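Local coordinates for protein alpha-galactosidase (Lactobacillus brevis, PDB 3MI6) that probably hydrolyses terminal, non-reducing alpha-D-galactose residues of alpha-D-galactosides, including galactose oligosaccharides and galactomannans, as a member of glycosyl hydrolase family 36, at residues D[10-15]-D[103-108]; D[23-28]-D[136-141]; D[662-667]-D[685-690]; D[693-698]-D[705-710]. All blocks are in the same frame, centred on the assembly; numbering follows the deposited sequence.

Contact 1: D[10-15]-D[103-108]; sequences LTFHLQ and LTYDHY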
loop_
_atom_site.group_PDB
_atom_site.type_symbol
_atom_site.label_atom_id
_atom_site.label_comp_id
_atom_site.label_asym_id
_atom_site.label_seq_id
_atom_site.Cartn_x
_atom_site.Cartn_y
_atom_site.Cartn_z
ATOM N N LEU D 10 40.382 -22.270 0.778
ATOM C CA LEU D 10 39.600 -22.260 2.003
ATOM C C LEU D 10 38.201 -21.702 1.714
ATOM O O LEU D 10 37.659 -20.864 2.448
ATOM C CB LEU D 10 40.325 -21.486 3.114
ATOM C CG LEU D 10 41.699 -22.025 3.551
ATOM C CD1 LEU D 10 42.290 -21.191 4.676
ATOM C CD2 LEU D 10 41.599 -23.466 3.972
ATOM N N THR D 11 37.642 -22.195 0.613
ATOM C CA THR D 11 36.275 -21.925 0.231
ATOM C C THR D 11 35.379 -23.085 0.652
ATOM O O THR D 11 35.496 -24.201 0.147
ATOM C CB THR D 11 36.159 -21.761 -1.269
ATOM O OG1 THR D 11 37.050 -20.730 -1.697
ATOM C CG2 THR D 11 34.749 -21.389 -1.634
ATOM N N PHE D 12 34.486 -22.804 1.590
ATOM C CA PHE D 12 33.534 -23.774 2.080
ATOM C C PHE D 12 32.198 -23.491 1.451
ATOM O O PHE D 12 31.709 -22.362 1.478
ATOM C CB PHE D 12 33.450 -23.685 3.596
ATOM C CG PHE D 12 34.774 -23.844 4.259
ATOM C CD1 PHE D 12 35.197 -25.087 4.696
ATOM C CD2 PHE D 12 35.627 -22.761 4.393
ATOM C CE1 PHE D 12 36.425 -25.240 5.282
ATOM C CE2 PHE D 12 36.856 -22.910 4.980
ATOM C CZ PHE D 12 37.257 -24.151 5.427
ATOM N N HIS D 13 31.615 -24.543 0.898
ATOM C CA HIS D 13 30.434 -24.446 0.096
ATOM C C HIS D 13 29.537 -25.612 0.473
ATOM O O HIS D 13 29.847 -26.760 0.206
ATOM C CB HIS D 13 30.856 -24.516 -1.366
ATOM C CG HIS D 13 29.746 -24.309 -2.349
ATOM N ND1 HIS D 13 28.476 -24.820 -2.168
ATOM C CD2 HIS D 13 29.734 -23.689 -3.553
ATOM C CE1 HIS D 13 27.726 -24.505 -3.209
ATOM N NE2 HIS D 13 28.463 -23.816 -4.062
ATOM N N LEU D 14 28.423 -25.296 1.120
ATOM C CA LEU D 14 27.409 -26.270 1.487
ATOM C C LEU D 14 26.290 -26.414 0.410
ATOM O O LEU D 14 25.711 -25.417 -0.047
ATOM C CB LEU D 14 26.819 -25.863 2.837
ATOM C CG LEU D 14 27.668 -26.087 4.106
ATOM C CD1 LEU D 14 28.916 -25.230 4.142
ATOM C CD2 LEU D 14 26.828 -25.864 5.374
ATOM N N GLN D 15 26.005 -27.649 -0.007
ATOM C CA GLN D 15 24.941 -27.930 -0.978
ATOM C C GLN D 15 23.874 -28.875 -0.450
ATOM O O GLN D 15 24.154 -30.035 -0.120
ATOM C CB GLN D 15 25.495 -28.517 -2.274
ATOM C CG GLN D 15 26.201 -27.516 -3.166
ATOM C CD GLN D 15 26.378 -28.050 -4.565
ATOM O OE1 GLN D 15 26.627 -29.236 -4.754
ATOM N NE2 GLN D 15 26.236 -27.183 -5.556
ATOM N N LEU D 103 39.614 -12.820 15.520
ATOM C CA LEU D 103 39.572 -14.202 15.080
ATOM C C LEU D 103 40.504 -14.417 13.900
ATOM O O LEU D 103 40.658 -13.539 13.039
ATOM C CB LEU D 103 38.160 -14.622 14.711
ATOM C CG LEU D 103 37.204 -14.734 15.890
ATOM C CD1 LEU D 103 35.844 -15.153 15.382
ATOM C CD2 LEU D 103 37.735 -15.726 16.911
ATOM N N THR D 104 41.137 -15.585 13.890
ATOM C CA THR D 104 42.019 -15.981 12.823
ATOM C C THR D 104 41.847 -17.469 12.637
ATOM O O THR D 104 42.114 -18.246 13.562
ATOM C CB THR D 104 43.469 -15.739 13.187
ATOM O OG1 THR D 104 43.671 -14.347 13.449
ATOM C CG2 THR D 104 44.357 -16.165 12.044
ATOM N N TYR D 105 41.398 -17.858 11.444
ATOM C CA TYR D 105 41.218 -19.261 11.076
ATOM C C TYR D 105 42.483 -20.082 11.321
ATOM O O TYR D 105 43.609 -19.612 11.108
ATOM C CB TYR D 105 40.790 -19.367 9.603
ATOM C CG TYR D 105 40.811 -20.769 9.027
ATOM C CD1 TYR D 105 39.752 -21.643 9.230
ATOM C CD2 TYR D 105 41.885 -21.213 8.268
ATOM C CE1 TYR D 105 39.761 -22.928 8.699
ATOM C CE2 TYR D 105 41.907 -22.504 7.731
ATOM C CZ TYR D 105 40.843 -23.357 7.953
ATOM O OH TYR D 105 40.858 -24.632 7.423
ATOM N N ASP D 106 42.290 -21.315 11.770
ATOM C CA ASP D 106 43.408 -22.212 11.974
ATOM C C ASP D 106 43.239 -23.521 11.200
ATOM O O ASP D 106 44.156 -23.939 10.481
ATOM C CB ASP D 106 43.624 -22.473 13.469
ATOM C CG ASP D 106 44.552 -23.650 13.734
ATOM O OD1 ASP D 106 45.648 -23.705 13.122
ATOM O OD2 ASP D 106 44.175 -24.514 14.561
ATOM N N HIS D 107 42.077 -24.161 11.338
ATOM C CA HIS D 107 41.856 -25.466 10.727
ATOM C C HIS D 107 40.386 -25.822 10.703
ATOM O O HIS D 107 39.605 -25.259 11.460
ATOM C CB HIS D 107 42.609 -26.547 11.503
ATOM C CG HIS D 107 41.925 -26.983 12.764
ATOM N ND1 HIS D 107 42.111 -26.345 13.972
ATOM C CD2 HIS D 107 41.069 -28.007 13.008
ATOM C CE1 HIS D 107 41.396 -26.955 14.904
ATOM N NE2 HIS D 107 40.755 -27.966 14.346
ATOM N N TYR D 108 40.017 -26.778 9.855
ATOM C CA TYR D 108 38.640 -27.249 9.786
ATOM C C TYR D 108 38.572 -28.763 9.896
ATOM O O TYR D 108 39.573 -29.449 9.736
ATOM C CB TYR D 108 37.987 -26.814 8.474
ATOM C CG TYR D 108 38.279 -27.740 7.312
ATOM C CD1 TYR D 108 39.281 -27.451 6.405
ATOM C CD2 TYR D 108 37.554 -28.907 7.130
ATOM C CE1 TYR D 108 39.547 -28.297 5.351
ATOM C CE2 TYR D 108 37.817 -29.750 6.090
ATOM C CZ TYR D 108 38.812 -29.439 5.201
ATOM O OH TYR D 108 39.081 -30.281 4.158
#
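Phe12 and Tyr108 meet as an offset T-shaped pair: the CE1 edge of Phe12 comes down over one face of Tyr108, with 3.7 Å from Phe12 CE1 to Tyr108 CG and 81° between the ring planes. Centroids 5.4 Å apart fit that geometry. Tyr105 makes the second patch, where both methyls of Leu10 lie against its CE2 side; Leu10 CD2 also reaches the phenol oxygen, 3.7 Å from Tyr105 OH. The CG of Tyr105 stands trans to its main-chain N (chi1 170°), which brings the ring beside Leu10 and places OH near Phe12 CZ. These contacts pack the four-stranded N-terminal sheet, through strand 11-15 and the residue leading into it, against the edge strand 103-112 of the nine-stranded sheet. An alanine in place of Tyr105 would probably take away the ring surface that the Leu10 methyls pack on and open a gap beside Phe12 CZ. In the second shell, Phe12 also meets the Phe23 ring at a shallow angle and touches Leu134, while Tyr108 packs on Val5.

Contact 2: D[23-28]-D[136-141]; sequences FQIMKN and VSFNDR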
loop_
_atom_site.group_PDB
_atom_site.type_symbol
_atom_site.label_atom_id
_atom_site.label_comp_id
_atom_site.label_asym_id
_atom_site.label_seq_id
_atom_site.Cartn_x
_atom_site.Cartn_y
_atom_site.Cartn_z
ATOM N N PHE D 23 30.788 -19.802 1.995
ATOM C CA PHE D 23 31.665 -18.799 2.599
ATOM C C PHE D 23 33.148 -19.083 2.378
ATOM O O PHE D 23 33.514 -20.165 1.928
ATOM C CB PHE D 23 31.362 -18.594 4.087
ATOM C CG PHE D 23 31.594 -19.812 4.950
ATOM C CD1 PHE D 23 30.652 -20.826 5.008
ATOM C CD2 PHE D 23 32.734 -19.914 5.738
ATOM C CE1 PHE D 23 30.844 -21.925 5.815
ATOM C CE2 PHE D 23 32.938 -21.026 6.554
ATOM C CZ PHE D 23 31.990 -22.030 6.591
ATOM N N GLN D 24 33.989 -18.107 2.715
ATOM C CA GLN D 24 35.416 -18.174 2.427
ATOM C C GLN D 24 36.264 -17.558 3.538
ATOM O O GLN D 24 35.930 -16.499 4.074
ATOM C CB GLN D 24 35.710 -17.460 1.110
ATOM C CG GLN D 24 37.136 -17.608 0.619
ATOM C CD GLN D 24 37.367 -16.924 -0.730
ATOM O OE1 GLN D 24 36.785 -15.871 -1.023
ATOM N NE2 GLN D 24 38.231 -17.519 -1.553
ATOM N N ILE D 25 37.364 -18.225 3.885
ATOM C CA ILE D 25 38.337 -17.637 4.800
ATOM C C ILE D 25 39.078 -16.536 4.065
ATOM O O ILE D 25 39.479 -16.695 2.909
ATOM C CB ILE D 25 39.328 -18.667 5.339
ATOM C CG1 ILE D 25 38.585 -19.753 6.111
ATOM C CG2 ILE D 25 40.318 -18.001 6.259
ATOM C CD1 ILE D 25 37.752 -19.212 7.260
HETATM N N MSE D 26 39.263 -15.413 4.736
HETATM C CA MSE D 26 39.735 -14.226 4.052
HETATM C C MSE D 26 41.124 -13.733 4.457
HETATM O O MSE D 26 41.734 -14.209 5.424
HETATM C CB MSE D 26 38.719 -13.112 4.234
HETATM C CG MSE D 26 37.339 -13.478 3.718
HETATM SE SE MSE D 26 36.390 -11.845 3.299
HETATM C CE MSE D 26 36.399 -10.973 5.060
ATOM N N LYS D 27 41.611 -12.770 3.682
ATOM C CA LYS D 27 42.910 -12.154 3.895
ATOM C C LYS D 27 43.228 -11.973 5.384
ATOM O O LYS D 27 44.293 -12.377 5.848
ATOM C CB LYS D 27 42.949 -10.817 3.153
ATOM C CG LYS D 27 44.277 -10.110 3.165
ATOM C CD LYS D 27 44.161 -8.704 2.564
ATOM C CE LYS D 27 43.926 -8.723 1.044
ATOM N NZ LYS D 27 45.122 -9.182 0.271
ATOM N N ASN D 28 42.304 -11.388 6.139
ATOM C CA ASN D 28 42.578 -11.084 7.541
ATOM C C ASN D 28 42.327 -12.235 8.499
ATOM O O ASN D 28 42.469 -12.067 9.705
ATOM C CB ASN D 28 41.780 -9.882 8.012
ATOM C CG ASN D 28 40.316 -10.203 8.204
ATOM O OD1 ASN D 28 39.818 -11.232 7.732
ATOM N ND2 ASN D 28 39.611 -9.315 8.897
ATOM N N VAL D 136 34.434 -25.393 11.803
ATOM C CA VAL D 136 35.447 -24.457 11.349
ATOM C C VAL D 136 36.027 -23.686 12.522
ATOM O O VAL D 136 35.405 -22.753 13.028
ATOM C CB VAL D 136 34.875 -23.473 10.303
ATOM C CG1 VAL D 136 35.917 -22.456 9.900
ATOM C CG2 VAL D 136 34.392 -24.225 9.094
ATOM N N SER D 137 37.235 -24.065 12.936
ATOM C CA SER D 137 37.826 -23.545 14.166
ATOM C C SER D 137 38.718 -22.323 13.941
ATOM O O SER D 137 39.461 -22.258 12.972
ATOM C CB SER D 137 38.593 -24.657 14.880
ATOM O OG SER D 137 37.770 -25.799 15.063
ATOM N N PHE D 138 38.615 -21.347 14.838
ATOM C CA PHE D 138 39.437 -20.146 14.774
ATOM C C PHE D 138 40.162 -19.969 16.106
ATOM O O PHE D 138 39.861 -20.652 17.081
ATOM C CB PHE D 138 38.575 -18.901 14.515
ATOM C CG PHE D 138 37.769 -18.953 13.240
ATOM C CD1 PHE D 138 36.680 -19.805 13.120
ATOM C CD2 PHE D 138 38.078 -18.123 12.173
ATOM C CE1 PHE D 138 35.945 -19.843 11.955
ATOM C CE2 PHE D 138 37.340 -18.161 11.017
ATOM C CZ PHE D 138 36.279 -19.020 10.910
ATOM N N ASN D 139 41.111 -19.039 16.140
ATOM C CA ASN D 139 41.791 -18.662 17.369
ATOM C C ASN D 139 41.935 -17.158 17.384
ATOM O O ASN D 139 42.197 -16.535 16.352
ATOM C CB ASN D 139 43.194 -19.287 17.459
ATOM C CG ASN D 139 43.165 -20.789 17.723
ATOM O OD1 ASN D 139 43.671 -21.581 16.924
ATOM N ND2 ASN D 139 42.584 -21.182 18.851
ATOM N N ASP D 140 41.775 -16.584 18.566
ATOM C CA ASP D 140 41.995 -15.169 18.785
ATOM C C ASP D 140 43.482 -14.844 19.034
ATOM O O ASP D 140 44.090 -15.326 20.003
ATOM C CB ASP D 140 41.152 -14.726 19.974
ATOM C CG ASP D 140 41.299 -13.253 20.277
ATOM O OD1 ASP D 140 41.451 -12.450 19.316
ATOM O OD2 ASP D 140 41.240 -12.906 21.483
ATOM N N ARG D 141 44.056 -14.027 18.154
ATOM C CA ARG D 141 45.419 -13.524 18.322
ATOM C C ARG D 141 45.620 -12.728 19.618
ATOM O O ARG D 141 46.751 -12.534 20.060
ATOM C CB ARG D 141 45.819 -12.636 17.138
ATOM C CG ARG D 141 45.752 -13.326 15.782
ATOM C CD ARG D 141 46.441 -12.506 14.695
ATOM N NE ARG D 141 45.674 -11.326 14.304
ATOM C CZ ARG D 141 45.112 -11.172 13.108
ATOM N NH1 ARG D 141 45.245 -12.129 12.189
ATOM N NH2 ARG D 141 44.434 -10.063 12.822
#
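The Phe23 ring presents its edge to Val136, near the ring plane, with 4.1 Å from Phe23 CZ to Val136 CG2; Tyr151 stacks on the Phe23 ring, and the Phe12 ring meets it as well at a small interplanar angle. The Phe138 ring is reached obliquely at its far corner: Ile25 CD1 lies 3.9 Å from Phe138 CE2 and equally close to Phe138 CZ. Together these two apolar pairs pack one sheet on another in the N-terminal beta-sandwich region of the family, strand 19-25 belonging to the four-stranded sheet and strand 132-140 to the nine-stranded one. The two segments run nearly the same way, 12° apart end to end, yet 9.9 Å between Ile25 CA and Val136 CA is too far for direct backbone pairing, and the apolar touches between them are made by side chains. Ile25 and Phe138 point at one another from the two sheets; chi1 of Ile25 (-61°) sets CG1 trans to the carbonyl carbon, and the turn at chi2 (-57°) then places CD1 at the ring. Ala31 of the adjoining strand 31-36 touches Phe23, Ile25 and Phe138 alike, and Tyr105 packs on both Ile25 and Phe138. Farther along, strand order gives way to loop. Asn28 spends its OD1 on the backbone N of Glu30, and its main-chain O lies obliquely to the guanidinium, Asn28 O 3.7 Å from Arg141 NH1.

Contact 3: D[662-667]-D[685-690]; sequences KQAIAA and KGLRPN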
loop_
_atom_site.group_PDB
_atom_site.type_symbol
_atom_site.label_atom_id
_atom_site.label_comp_id
_atom_site.label_asym_id
_atom_site.label_seq_id
_atom_site.Cartn_x
_atom_site.Cartn_y
_atom_site.Cartn_z
ATOM N N LYS D 662 -3.031 -39.787 -2.520
ATOM C CA LYS D 662 -4.281 -40.469 -2.856
ATOM C C LYS D 662 -5.390 -40.198 -1.843
ATOM O O LYS D 662 -6.532 -40.596 -2.055
ATOM C CB LYS D 662 -4.063 -41.980 -2.956
ATOM C CG LYS D 662 -3.285 -42.450 -4.186
ATOM C CD LYS D 662 -2.915 -43.918 -4.006
ATOM C CE LYS D 662 -2.009 -44.461 -5.111
ATOM N NZ LYS D 662 -1.711 -45.909 -4.810
ATOM N N GLN D 663 -5.058 -39.540 -0.741
ATOM C CA GLN D 663 -6.084 -39.111 0.189
ATOM C C GLN D 663 -5.813 -37.690 0.625
ATOM O O GLN D 663 -4.655 -37.257 0.652
ATOM C CB GLN D 663 -6.158 -40.038 1.407
ATOM C CG GLN D 663 -6.699 -41.445 1.119
ATOM C CD GLN D 663 -7.634 -41.949 2.225
ATOM O OE1 GLN D 663 -8.869 -41.950 2.064
ATOM N NE2 GLN D 663 -7.051 -42.369 3.359
ATOM N N ALA D 664 -6.879 -36.949 0.931
ATOM C CA ALA D 664 -6.726 -35.591 1.450
ATOM C C ALA D 664 -7.957 -35.159 2.207
ATOM O O ALA D 664 -9.057 -35.593 1.898
ATOM C CB ALA D 664 -6.418 -34.604 0.339
ATOM N N ILE D 665 -7.761 -34.319 3.220
ATOM C CA ILE D 665 -8.871 -33.612 3.830
ATOM C C ILE D 665 -8.638 -32.109 3.823
ATOM O O ILE D 665 -7.637 -31.620 4.338
ATOM C CB ILE D 665 -9.136 -34.100 5.234
ATOM C CG1 ILE D 665 -9.759 -35.498 5.171
ATOM C CG2 ILE D 665 -10.070 -33.149 5.951
ATOM C CD1 ILE D 665 -9.992 -36.149 6.522
ATOM N N ALA D 666 -9.570 -31.387 3.209
ATOM C CA ALA D 666 -9.543 -29.929 3.155
ATOM C C ALA D 666 -10.627 -29.367 4.063
ATOM O O ALA D 666 -11.596 -30.044 4.395
ATOM C CB ALA D 666 -9.751 -29.448 1.726
ATOM N N ALA D 667 -10.459 -28.127 4.485
ATOM C CA ALA D 667 -11.461 -27.517 5.333
ATOM C C ALA D 667 -11.481 -26.050 5.035
ATOM O O ALA D 667 -10.428 -25.448 4.904
ATOM C CB ALA D 667 -11.142 -27.753 6.784
ATOM N N LYS D 685 -5.008 -27.743 -3.083
ATOM C CA LYS D 685 -3.590 -27.814 -3.417
ATOM C C LYS D 685 -3.049 -29.205 -3.056
ATOM O O LYS D 685 -3.697 -29.989 -2.352
ATOM C CB LYS D 685 -2.783 -26.746 -2.670
ATOM C CG LYS D 685 -3.475 -25.411 -2.454
ATOM C CD LYS D 685 -3.769 -24.706 -3.746
ATOM C CE LYS D 685 -3.157 -23.334 -3.769
ATOM N NZ LYS D 685 -4.180 -22.331 -4.151
ATOM N N GLY D 686 -1.857 -29.510 -3.559
ATOM C CA GLY D 686 -1.146 -30.708 -3.175
ATOM C C GLY D 686 -1.581 -32.029 -3.781
ATOM O O GLY D 686 -1.196 -33.080 -3.284
ATOM N N LEU D 687 -2.360 -32.008 -4.847
ATOM C CA LEU D 687 -2.817 -33.265 -5.432
ATOM C C LEU D 687 -2.026 -33.642 -6.670
ATOM O O LEU D 687 -1.289 -32.835 -7.226
ATOM C CB LEU D 687 -4.304 -33.192 -5.790
ATOM C CG LEU D 687 -5.288 -32.944 -4.654
ATOM C CD1 LEU D 687 -6.675 -32.908 -5.240
ATOM C CD2 LEU D 687 -5.171 -34.006 -3.569
ATOM N N ARG D 688 -2.202 -34.879 -7.101
ATOM C CA ARG D 688 -1.621 -35.340 -8.350
ATOM C C ARG D 688 -2.518 -34.930 -9.516
ATOM O O ARG D 688 -3.685 -35.297 -9.561
ATOM C CB ARG D 688 -1.421 -36.862 -8.325
ATOM C CG ARG D 688 -0.144 -37.325 -7.630
ATOM C CD ARG D 688 -0.142 -38.847 -7.331
ATOM N NE ARG D 688 1.011 -39.227 -6.505
ATOM C CZ ARG D 688 1.296 -40.469 -6.114
ATOM N NH1 ARG D 688 0.512 -41.486 -6.473
ATOM N NH2 ARG D 688 2.366 -40.692 -5.347
ATOM N N PRO D 689 -1.965 -34.175 -10.469
ATOM C CA PRO D 689 -2.709 -33.614 -11.600
ATOM C C PRO D 689 -3.530 -34.634 -12.393
ATOM O O PRO D 689 -4.657 -34.326 -12.768
ATOM C CB PRO D 689 -1.611 -33.050 -12.494
ATOM C CG PRO D 689 -0.475 -32.791 -11.588
ATOM C CD PRO D 689 -0.536 -33.832 -10.516
ATOM N N ASN D 690 -2.985 -35.818 -12.652
ATOM C CA ASN D 690 -3.617 -36.744 -13.582
ATOM C C ASN D 690 -4.332 -37.890 -12.886
ATOM O O ASN D 690 -4.739 -38.859 -13.544
ATOM C CB ASN D 690 -2.588 -37.338 -14.556
ATOM C CG ASN D 690 -1.853 -36.288 -15.363
ATOM O OD1 ASN D 690 -2.457 -35.382 -15.931
ATOM N ND2 ASN D 690 -0.533 -36.422 -15.432
#
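Arg688 and Lys662, with Leu687 close behind them in buried surface, join a loop of the C-terminal antiparallel beta domain to the start of its strand 663-670. Both long side chains are extended, and they cross at a slant, so that the aliphatic part of the lysine meets the guanidinium: Lys662 CE is 4.1 Å from Arg688 NH1. Their charged ends are farther apart, 5.2 Å between Lys662 NZ and Arg688 NH1. The lysine touches through CE alone, and two like charges this near would probably add no attraction. Leu687 works deeper in. Its CD2 methyl lies 4.1 Å from Ala664 CB, a buried apolar touch on the strand's side facing the loop, and Gln655 of the neighbouring strand 651-657 touches both residues. Ala664 is fixed in the sheet by backbone bonding to Val734 of strand 728-736. The guanidinium end is steadied separately, Arg688 NE donating its hydrogen to the side-chain oxygen OE1 of Gln661.

Contact 4: D[693-698]-D[705-710]; sequences YQINDD and DELMNA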
loop_
_atom_site.group_PDB
_atom_site.type_symbol
_atom_site.label_atom_id
_atom_site.label_comp_id
_atom_site.label_asym_id
_atom_site.label_seq_id
_atom_site.Cartn_x
_atom_site.Cartn_y
_atom_site.Cartn_z
ATOM N N TYR D 693 -10.150 -38.302 -8.638
ATOM C CA TYR D 693 -10.595 -38.270 -7.243
ATOM C C TYR D 693 -12.097 -38.090 -7.125
ATOM O O TYR D 693 -12.770 -37.719 -8.092
ATOM C CB TYR D 693 -9.965 -37.106 -6.489
ATOM C CG TYR D 693 -8.454 -37.040 -6.442
ATOM C CD1 TYR D 693 -7.747 -37.573 -5.370
ATOM C CD2 TYR D 693 -7.738 -36.382 -7.430
ATOM C CE1 TYR D 693 -6.375 -37.485 -5.302
ATOM C CE2 TYR D 693 -6.364 -36.295 -7.369
ATOM C CZ TYR D 693 -5.684 -36.838 -6.293
ATOM O OH TYR D 693 -4.306 -36.757 -6.229
ATOM N N GLN D 694 -12.613 -38.348 -5.928
ATOM C CA GLN D 694 -14.006 -38.057 -5.583
ATOM C C GLN D 694 -14.030 -37.337 -4.252
ATOM O O GLN D 694 -13.145 -37.539 -3.392
ATOM C CB GLN D 694 -14.848 -39.334 -5.487
ATOM C CG GLN D 694 -14.933 -40.084 -6.795
ATOM C CD GLN D 694 -16.073 -41.108 -6.865
ATOM O OE1 GLN D 694 -16.223 -41.969 -5.982
ATOM N NE2 GLN D 694 -16.871 -41.027 -7.939
ATOM N N ILE D 695 -15.044 -36.502 -4.084
ATOM C CA ILE D 695 -15.128 -35.662 -2.923
ATOM C C ILE D 695 -16.422 -35.729 -2.167
ATOM O O ILE D 695 -17.471 -35.448 -2.706
ATOM C CB ILE D 695 -15.111 -34.193 -3.335
ATOM C CG1 ILE D 695 -13.835 -33.950 -4.131
ATOM C CG2 ILE D 695 -15.286 -33.324 -2.088
ATOM C CD1 ILE D 695 -13.758 -32.612 -4.708
ATOM N N ASN D 696 -16.319 -36.285 -0.980
ATOM C CA ASN D 696 -17.435 -36.525 -0.104
ATOM C C ASN D 696 -18.375 -37.369 -0.901
ATOM O O ASN D 696 -17.953 -38.206 -1.623
ATOM C CB ASN D 696 -18.097 -35.234 0.334
ATOM C CG ASN D 696 -17.144 -34.273 0.964
ATOM O OD1 ASN D 696 -16.209 -34.648 1.573
ATOM N ND2 ASN D 696 -17.401 -33.028 0.815
ATOM N N ASP D 697 -19.655 -37.144 -0.775
ATOM C CA ASP D 697 -20.651 -38.015 -1.382
ATOM C C ASP D 697 -21.041 -37.560 -2.799
ATOM O O ASP D 697 -22.007 -38.061 -3.379
ATOM C CB ASP D 697 -21.890 -38.076 -0.492
ATOM C CG ASP D 697 -22.456 -36.689 -0.177
ATOM O OD1 ASP D 697 -21.816 -35.665 -0.531
ATOM O OD2 ASP D 697 -23.557 -36.623 0.426
ATOM N N ASP D 698 -20.321 -36.572 -3.361
ATOM C CA ASP D 698 -20.522 -36.129 -4.738
ATOM C C ASP D 698 -20.093 -37.259 -5.667
ATOM O O ASP D 698 -18.958 -37.747 -5.586
ATOM C CB ASP D 698 -19.726 -34.848 -5.003
ATOM C CG ASP D 698 -19.652 -34.484 -6.471
ATOM O OD1 ASP D 698 -20.248 -35.197 -7.304
ATOM O OD2 ASP D 698 -18.978 -33.478 -6.786
ATOM N N ASP D 705 -6.110 -31.908 -11.600
ATOM C CA ASP D 705 -5.943 -30.566 -12.153
ATOM C C ASP D 705 -7.233 -29.744 -12.280
ATOM O O ASP D 705 -7.179 -28.510 -12.308
ATOM C CB ASP D 705 -5.098 -30.543 -13.440
ATOM C CG ASP D 705 -5.708 -31.333 -14.591
ATOM O OD1 ASP D 705 -6.794 -31.940 -14.455
ATOM O OD2 ASP D 705 -5.072 -31.342 -15.662
ATOM N N GLU D 706 -8.383 -30.415 -12.337
ATOM C CA GLU D 706 -9.663 -29.704 -12.300
ATOM C C GLU D 706 -9.762 -29.067 -10.926
ATOM O O GLU D 706 -10.038 -27.883 -10.803
ATOM C CB GLU D 706 -10.853 -30.646 -12.496
ATOM C CG GLU D 706 -11.041 -31.202 -13.910
ATOM C CD GLU D 706 -12.015 -32.394 -13.957
ATOM O OE1 GLU D 706 -13.249 -32.211 -13.748
ATOM O OE2 GLU D 706 -11.540 -33.520 -14.205
ATOM N N LEU D 707 -9.503 -29.866 -9.895
ATOM C CA LEU D 707 -9.725 -29.430 -8.533
ATOM C C LEU D 707 -8.743 -28.355 -8.098
ATOM O O LEU D 707 -9.030 -27.594 -7.176
ATOM C CB LEU D 707 -9.657 -30.614 -7.593
ATOM C CG LEU D 707 -10.765 -31.621 -7.862
ATOM C CD1 LEU D 707 -10.575 -32.836 -6.958
ATOM C CD2 LEU D 707 -12.142 -30.968 -7.667
HETATM N N MSE D 708 -7.608 -28.272 -8.787
HETATM C CA MSE D 708 -6.539 -27.346 -8.427
HETATM C C MSE D 708 -6.474 -26.066 -9.258
HETATM O O MSE D 708 -6.002 -25.047 -8.776
HETATM C CB MSE D 708 -5.183 -28.045 -8.523
HETATM C CG MSE D 708 -4.864 -28.941 -7.347
HETATM SE SE MSE D 708 -3.020 -29.608 -7.424
HETATM C CE MSE D 708 -3.138 -30.759 -9.017
ATOM N N ASN D 709 -6.918 -26.130 -10.511
ATOM C CA ASN D 709 -6.767 -25.028 -11.445
ATOM C C ASN D 709 -8.097 -24.340 -11.747
ATOM O O ASN D 709 -8.141 -23.123 -11.975
ATOM C CB ASN D 709 -6.175 -25.543 -12.755
ATOM C CG ASN D 709 -4.771 -26.096 -12.602
ATOM O OD1 ASN D 709 -4.004 -25.668 -11.738
ATOM N ND2 ASN D 709 -4.411 -27.030 -13.477
ATOM N N ALA D 710 -9.179 -25.116 -11.780
ATOM C CA ALA D 710 -10.504 -24.550 -12.006
ATOM C C ALA D 710 -11.201 -24.328 -10.676
ATOM O O ALA D 710 -11.896 -23.338 -10.488
ATOM C CB ALA D 710 -11.343 -25.453 -12.889
#
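Tyr693 and Leu707 mark the nearest approach of the two backbones, 9.0 Å from Tyr693 CA to Leu707 CA. Segment 693-698 leaves its strand after Ile695 through a type II' beta turn that runs to Asp698, closed by a bond of 3.1 Å from Asp698 N to Ile695 O; Asn696, at the second position, takes the positive phi of 57° that this turn needs. Segment 705-710 is helical, as the 3.0 Å bond from Asn709 N to Asp705 O attests. The contact packs the short helix 704-710 on the antiparallel six-stranded sheet of the C-terminal domain, through strand 692-695, and rests on Leu707, which both strand residues touch. The ends of Ile695 and Leu707 meet head-on, Ile695 CD1 lying 3.8 Å from Leu707 CD2, with the other leucine methyl hardly farther off. Tyr693 contributes its CB, 4.3 Å from Leu707 CD1, while its hydroxyl is bonded elsewhere, to Gln661 O and Arg688 N. All three residues are buried. Tyr712 of strand 712-714 touches Ile695 and Leu707, strand 728-736 lies beside Tyr693 and Ile695, and the helix also borders the second subunit, where Asp705 OD1 bonds to His41, and Glu706 OE2 to Gln43, of that other chain.

How the contacts relate
The four contacts form two pairs at distant parts of the chain. Contacts 1 and 2 have centres 7 Å apart and share both sheets: strands 11-15 and 19-25 are neighbours in one, 103-112 and 132-140 in the other. The two contacts cross along the chain, their segments alternating, and are adjoining parts of one sheet-to-sheet interface. Contacts 3 and 4 follow in series within the C-terminal domain, centres 8 Å apart, and reach the same six-stranded sheet; both touch the second subunit. Between the pairs the centres lie 44 to 57 Å apart, with the barrel strands 333-335 to 601-604 intervening in sequence. All four lie away from the predicted catalytic residues, in the beta domains before and after the barrel.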